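Local structure of putative dehydratase (Mesorhizobium loti, 2POZ) at residues G154-Y159 and I200-D205; C274-P279 and N301-P306. The protein is a putative dehydratase of the enolase superfamily, probably a lyase, whose precise reaction has not been established. All coordinates share one frame; numbering follows the deposited sequence.

Contact 1: residues G154-Y159 and I200-D205; sequences GALKFY and IELMVD
Strands 155-158 and 201-205 run parallel, their axes 4.7 Å apart at closest and 16° apart in direction, and five backbone hydrogen bonds join the two segments, from Glu201 N to Gly154 O through to Asp205 N to Phe158 O. The pair illustrates how a beta/alpha barrel divides its labour between two faces. On the face that meets helix 179-196, Phe158 carries the packing. With CG between the backbone N and the carbonyl carbon (chi1 60°), its ring is carried toward the neighbouring strand: CB of Leu202 lies at the ring edge, 4.3 Å from Phe158 CE2, and Phe158 CZ comes 4.2 Å from CG2 of Val204. Leu156 adds its CG, 4.1 Å from Ile200 CG2. The other face holds Lys157 across selenomethionine Met203 at about a right angle, Lys157 CG lying 3.7 Å from Met203 CB. Met203 itself turns at chi2 (70°) and lays its methyl CE 4.0 Å from CB of Ala155. Just past strand 155-158, the edge of the Tyr159 ring meets Asp205 O, while its hydroxyl is hydrogen-bonded to Val172 N. Glu201 OE1 pairs with Arg125. Lys157 NZ forms salt bridges with Glu231 and Glu332 and a hydrogen bond with Tyr127 OH. Thus one face is sealed by hydrocarbon, while on the other the stem of Lys157 packs against the next strand and its amine is held by acids within the barrel.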
loop_
_atom_site.group_PDB
_atom_site.type_symbol
_atom_site.label_atom_id
_atom_site.label_comp_id
_atom_site.label_asym_id
_atom_site.label_seq_id
_atom_site.Cartn_x
_atom_site.Cartn_y
_atom_site.Cartn_z
ATOM N N GLY A 154 0.735 22.012 -36.941
ATOM C CA GLY A 154 1.950 21.237 -36.760
ATOM C C GLY A 154 1.662 20.023 -35.900
ATOM O O GLY A 154 2.565 19.278 -35.519
ATOM N N ALA A 155 0.385 19.821 -35.592
ATOM C CA ALA A 155 -0.029 18.704 -34.762
ATOM C C ALA A 155 -1.456 18.286 -35.104
ATOM O O ALA A 155 -2.328 19.125 -35.350
ATOM C CB ALA A 155 0.078 19.091 -33.290
ATOM N N LEU A 156 -1.686 16.980 -35.113
ATOM C CA LEU A 156 -2.991 16.431 -35.452
ATOM C C LEU A 156 -3.428 15.345 -34.475
ATOM O O LEU A 156 -2.619 14.508 -34.067
ATOM C CB LEU A 156 -2.945 15.811 -36.857
ATOM C CG LEU A 156 -2.434 16.634 -38.039
ATOM C CD1 LEU A 156 -2.226 15.703 -39.232
ATOM C CD2 LEU A 156 -3.418 17.745 -38.384
ATOM N N LYS A 157 -4.703 15.361 -34.101
ATOM C CA LYS A 157 -5.239 14.322 -33.226
ATOM C C LYS A 157 -6.302 13.560 -34.001
ATOM O O LYS A 157 -7.057 14.154 -34.775
ATOM C CB LYS A 157 -5.879 14.902 -31.954
ATOM C CG LYS A 157 -6.289 13.788 -30.976
ATOM C CD LYS A 157 -6.729 14.301 -29.604
ATOM C CE LYS A 157 -8.208 14.638 -29.563
ATOM N NZ LYS A 157 -8.586 15.194 -28.220
ATOM N N PHE A 158 -6.368 12.247 -33.797
ATOM C CA PHE A 158 -7.370 11.444 -34.487
ATOM C C PHE A 158 -7.709 10.156 -33.747
ATOM O O PHE A 158 -6.920 9.650 -32.953
ATOM C CB PHE A 158 -6.911 11.136 -35.924
ATOM C CG PHE A 158 -5.621 10.368 -36.005
ATOM C CD1 PHE A 158 -5.616 9.032 -36.389
ATOM C CD2 PHE A 158 -4.406 10.985 -35.711
ATOM C CE1 PHE A 158 -4.419 8.314 -36.479
ATOM C CE2 PHE A 158 -3.205 10.277 -35.797
ATOM C CZ PHE A 158 -3.213 8.937 -36.185
ATOM N N TYR A 159 -8.910 9.654 -34.016
ATOM C CA TYR A 159 -9.436 8.427 -33.420
ATOM C C TYR A 159 -9.295 7.363 -34.509
ATOM O O TYR A 159 -9.980 7.418 -35.527
ATOM C CB TYR A 159 -10.911 8.655 -33.057
ATOM C CG TYR A 159 -11.640 7.453 -32.505
ATOM C CD1 TYR A 159 -11.319 6.925 -31.250
ATOM C CD2 TYR A 159 -12.673 6.852 -33.230
ATOM C CE1 TYR A 159 -12.012 5.830 -30.726
ATOM C CE2 TYR A 159 -13.375 5.758 -32.718
ATOM C CZ TYR A 159 -13.039 5.255 -31.463
ATOM O OH TYR A 159 -13.750 4.201 -30.947
ATOM N N ILE A 200 5.463 16.253 -38.028
ATOM C CA ILE A 200 4.156 16.538 -37.456
ATOM C C ILE A 200 3.905 15.743 -36.176
ATOM O O ILE A 200 4.163 14.540 -36.117
ATOM C CB ILE A 200 3.032 16.234 -38.477
ATOM C CG1 ILE A 200 3.196 17.126 -39.711
ATOM C CG2 ILE A 200 1.663 16.441 -37.833
ATOM C CD1 ILE A 200 3.080 18.624 -39.432
ATOM N N GLU A 201 3.416 16.425 -35.146
ATOM C CA GLU A 201 3.120 15.764 -33.883
ATOM C C GLU A 201 1.768 15.080 -34.037
ATOM O O GLU A 201 0.809 15.680 -34.514
ATOM C CB GLU A 201 3.060 16.783 -32.740
ATOM C CG GLU A 201 4.283 17.678 -32.654
ATOM C CD GLU A 201 4.250 18.618 -31.461
ATOM O OE1 GLU A 201 3.197 19.250 -31.216
ATOM O OE2 GLU A 201 5.288 18.735 -30.774
ATOM N N LEU A 202 1.694 13.818 -33.642
ATOM C CA LEU A 202 0.451 13.079 -33.755
ATOM C C LEU A 202 -0.082 12.649 -32.392
ATOM O O LEU A 202 0.651 12.109 -31.566
ATOM C CB LEU A 202 0.654 11.843 -34.633
ATOM C CG LEU A 202 1.127 12.114 -36.065
ATOM C CD1 LEU A 202 1.280 10.791 -36.803
ATOM C CD2 LEU A 202 0.133 13.017 -36.778
HETATM N N MSE A 203 -1.361 12.904 -32.162
HETATM C CA MSE A 203 -1.995 12.502 -30.917
HETATM C C MSE A 203 -3.024 11.439 -31.284
HETATM O O MSE A 203 -3.810 11.614 -32.214
HETATM C CB MSE A 203 -2.694 13.685 -30.237
HETATM C CG MSE A 203 -1.763 14.743 -29.653
HETATM SE SE MSE A 203 -0.808 15.807 -30.986
HETATM C CE MSE A 203 -0.128 17.204 -29.809
ATOM N N VAL A 204 -3.005 10.328 -30.566
ATOM C CA VAL A 204 -3.942 9.252 -30.829
ATOM C C VAL A 204 -4.982 9.165 -29.711
ATOM O O VAL A 204 -4.654 8.879 -28.555
ATOM C CB VAL A 204 -3.202 7.896 -30.959
ATOM C CG1 VAL A 204 -4.196 6.751 -30.981
ATOM C CG2 VAL A 204 -2.376 7.885 -32.239
ATOM N N ASP A 205 -6.234 9.430 -30.064
ATOM C CA ASP A 205 -7.340 9.358 -29.113
ATOM C C ASP A 205 -8.005 7.989 -29.259
ATOM O O ASP A 205 -8.469 7.632 -30.347
ATOM C CB ASP A 205 -8.346 10.484 -29.394
ATOM C CG ASP A 205 -9.618 10.370 -28.552
ATOM O OD1 ASP A 205 -9.598 9.716 -27.486
ATOM O OD2 ASP A 205 -10.642 10.949 -28.962
#

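Contact 2: residues C274-P279 and N301-P306; sequences CGIIQP and NMRVAP
Cys274 turns its carbonyl oxygen toward selenomethionine Met302, whose CG lies 3.5 Å from Cys274 O. The next carbonyl, of Gly275, accepts the first backbone bond of this parallel pair, a nearly straight one (172°) from Arg303 N. Ile276 then rests against the arginine's arm: its CG1 is 3.7 Å from Arg303 NE, and its other branch, CG2, reaches Ala305 CB at 4.0 Å. The arm, extended from CG to NE, carries NH2 on to salt bridges with Asp213 and Glu214 of a second subunit. A serine in place of Ile276 takes away the branch behind the arm, and the guanidinium would probably be freer to turn away from those acids. Ile277 is hydrogen-bonded through N to Arg303 O and through O to Ala305 N. Its side chain straddles two partners on the face toward helices 287-298 and 261-269, CG2 lying 3.8 Å from Met302 SE and CG1 3.9 Å from Val304 CG2. At Gln278 the hydrogen bonding passes through a water, which accepts from Gln278 NE2 at 2.8 Å and donates to Ala305 O at 2.7 Å. Pro279 finishes the segment by setting CD 3.9 Å from Val304 CG1. Joined by helix 287-298, these strands form a beta-alpha-beta unit, in which hydrocarbon binds strand to helix, while the buttressed arginine ties the barrel to its neighbour in the octamer.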
loop_
_atom_site.group_PDB
_atom_site.type_symbol
_atom_site.label_atom_id
_atom_site.label_comp_id
_atom_site.label_asym_id
_atom_site.label_seq_id
_atom_site.Cartn_x
_atom_site.Cartn_y
_atom_site.Cartn_z
ATOM N N CYS A 274 -0.950 9.775 -15.529
ATOM C CA CYS A 274 -1.089 10.687 -16.666
ATOM C C CYS A 274 -0.086 11.826 -16.612
ATOM O O CYS A 274 0.329 12.252 -15.537
ATOM C CB CYS A 274 -2.505 11.293 -16.684
ATOM S SG CYS A 274 -3.819 10.056 -16.762
ATOM N N GLY A 275 0.286 12.328 -17.782
ATOM C CA GLY A 275 1.208 13.444 -17.846
ATOM C C GLY A 275 0.467 14.668 -18.359
ATOM O O GLY A 275 0.983 15.789 -18.317
ATOM N N ILE A 276 -0.762 14.454 -18.821
ATOM C CA ILE A 276 -1.578 15.532 -19.377
ATOM C C ILE A 276 -3.057 15.374 -19.029
ATOM O O ILE A 276 -3.597 14.271 -19.100
ATOM C CB ILE A 276 -1.465 15.544 -20.925
ATOM C CG1 ILE A 276 -0.001 15.667 -21.343
ATOM C CG2 ILE A 276 -2.278 16.691 -21.515
ATOM C CD1 ILE A 276 0.257 15.219 -22.757
ATOM N N ILE A 277 -3.709 16.463 -18.640
ATOM C CA ILE A 277 -5.138 16.395 -18.360
ATOM C C ILE A 277 -5.825 17.276 -19.395
ATOM O O ILE A 277 -5.259 18.269 -19.845
ATOM C CB ILE A 277 -5.520 16.863 -16.930
ATOM C CG1 ILE A 277 -5.105 18.313 -16.700
ATOM C CG2 ILE A 277 -4.888 15.926 -15.901
ATOM C CD1 ILE A 277 -5.727 18.907 -15.450
ATOM N N GLN A 278 -7.048 16.909 -19.758
ATOM C CA GLN A 278 -7.792 17.628 -20.783
ATOM C C GLN A 278 -9.185 18.049 -20.347
ATOM O O GLN A 278 -10.179 17.665 -20.967
ATOM C CB GLN A 278 -7.905 16.737 -22.018
ATOM C CG GLN A 278 -6.571 16.210 -22.509
ATOM C CD GLN A 278 -6.730 15.058 -23.481
ATOM O OE1 GLN A 278 -7.137 13.958 -23.095
ATOM N NE2 GLN A 278 -6.418 15.305 -24.751
ATOM N N PRO A 279 -9.284 18.839 -19.269
ATOM C CA PRO A 279 -10.612 19.264 -18.827
ATOM C C PRO A 279 -11.273 20.165 -19.863
ATOM O O PRO A 279 -10.594 20.839 -20.637
ATOM C CB PRO A 279 -10.318 20.016 -17.535
ATOM C CG PRO A 279 -8.990 20.657 -17.827
ATOM C CD PRO A 279 -8.226 19.507 -18.492
ATOM N N ASN A 301 3.104 17.686 -11.423
ATOM C CA ASN A 301 4.009 17.716 -12.559
ATOM C C ASN A 301 3.303 17.447 -13.895
ATOM O O ASN A 301 3.879 16.853 -14.812
ATOM C CB ASN A 301 5.125 16.687 -12.326
ATOM C CG ASN A 301 6.467 17.170 -12.811
ATOM O OD1 ASN A 301 6.847 18.312 -12.564
ATOM N ND2 ASN A 301 7.206 16.296 -13.494
HETATM N N MSE A 302 2.061 17.907 -14.000
HETATM C CA MSE A 302 1.267 17.715 -15.209
HETATM C C MSE A 302 1.021 18.992 -16.000
HETATM O O MSE A 302 1.025 20.085 -15.442
HETATM C CB MSE A 302 -0.086 17.123 -14.842
HETATM C CG MSE A 302 -0.147 15.625 -14.861
HETATM SE SE MSE A 302 -1.770 15.049 -13.998
HETATM C CE MSE A 302 -1.043 13.524 -13.019
ATOM N N ARG A 303 0.800 18.846 -17.304
ATOM C CA ARG A 303 0.499 20.000 -18.148
ATOM C C ARG A 303 -0.948 19.882 -18.626
ATOM O O ARG A 303 -1.595 18.850 -18.420
ATOM C CB ARG A 303 1.476 20.094 -19.321
ATOM C CG ARG A 303 1.732 18.791 -20.019
ATOM C CD ARG A 303 2.767 18.969 -21.123
ATOM N NE ARG A 303 3.135 17.677 -21.688
ATOM C CZ ARG A 303 3.692 17.510 -22.882
ATOM N NH1 ARG A 303 3.953 18.553 -23.654
ATOM N NH2 ARG A 303 3.978 16.290 -23.304
ATOM N N VAL A 304 -1.459 20.926 -19.266
ATOM C CA VAL A 304 -2.860 20.937 -19.672
ATOM C C VAL A 304 -3.158 21.214 -21.147
ATOM O O VAL A 304 -2.655 22.172 -21.726
ATOM C CB VAL A 304 -3.634 21.974 -18.808
ATOM C CG1 VAL A 304 -5.125 21.873 -19.053
ATOM C CG2 VAL A 304 -3.317 21.750 -17.325
ATOM N N ALA A 305 -3.982 20.354 -21.736
ATOM C CA ALA A 305 -4.426 20.494 -23.123
ATOM C C ALA A 305 -5.957 20.504 -23.037
ATOM O O ALA A 305 -6.607 19.472 -23.232
ATOM C CB ALA A 305 -3.953 19.320 -23.946
ATOM N N PRO A 306 -6.548 21.680 -22.754
ATOM C CA PRO A 306 -8.000 21.825 -22.627
ATOM C C PRO A 306 -8.775 21.261 -23.799
ATOM O O PRO A 306 -8.440 21.500 -24.954
ATOM C CB PRO A 306 -8.196 23.332 -22.494
ATOM C CG PRO A 306 -6.885 23.807 -21.923
ATOM C CD PRO A 306 -5.896 23.000 -22.722
HETATM O O HOH W 1 -6.902 18.016 -25.484
#

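How the contacts relate
Contacts 1 and 2 are the first and last strand pairs of one six-stranded parallel run within the barrel, and their centres stand about 16 Å apart. Strand 123-128, bonded to 155-158, and its parallel neighbour 331-333 help to close the circle between the two ends. Across the interior the contacts meet at Lys157 NZ and Gln278 NE2, which pack 4.1 Å apart, and Glu231 serves both, as a salt-bridge partner of Lys157 and through a weak hydrogen bond from Gln278. This polar meeting point lies toward the C-terminal strand ends, where enzymes of this superfamily carry their active site, whereas Arg303 of contact 2 serves assembly instead.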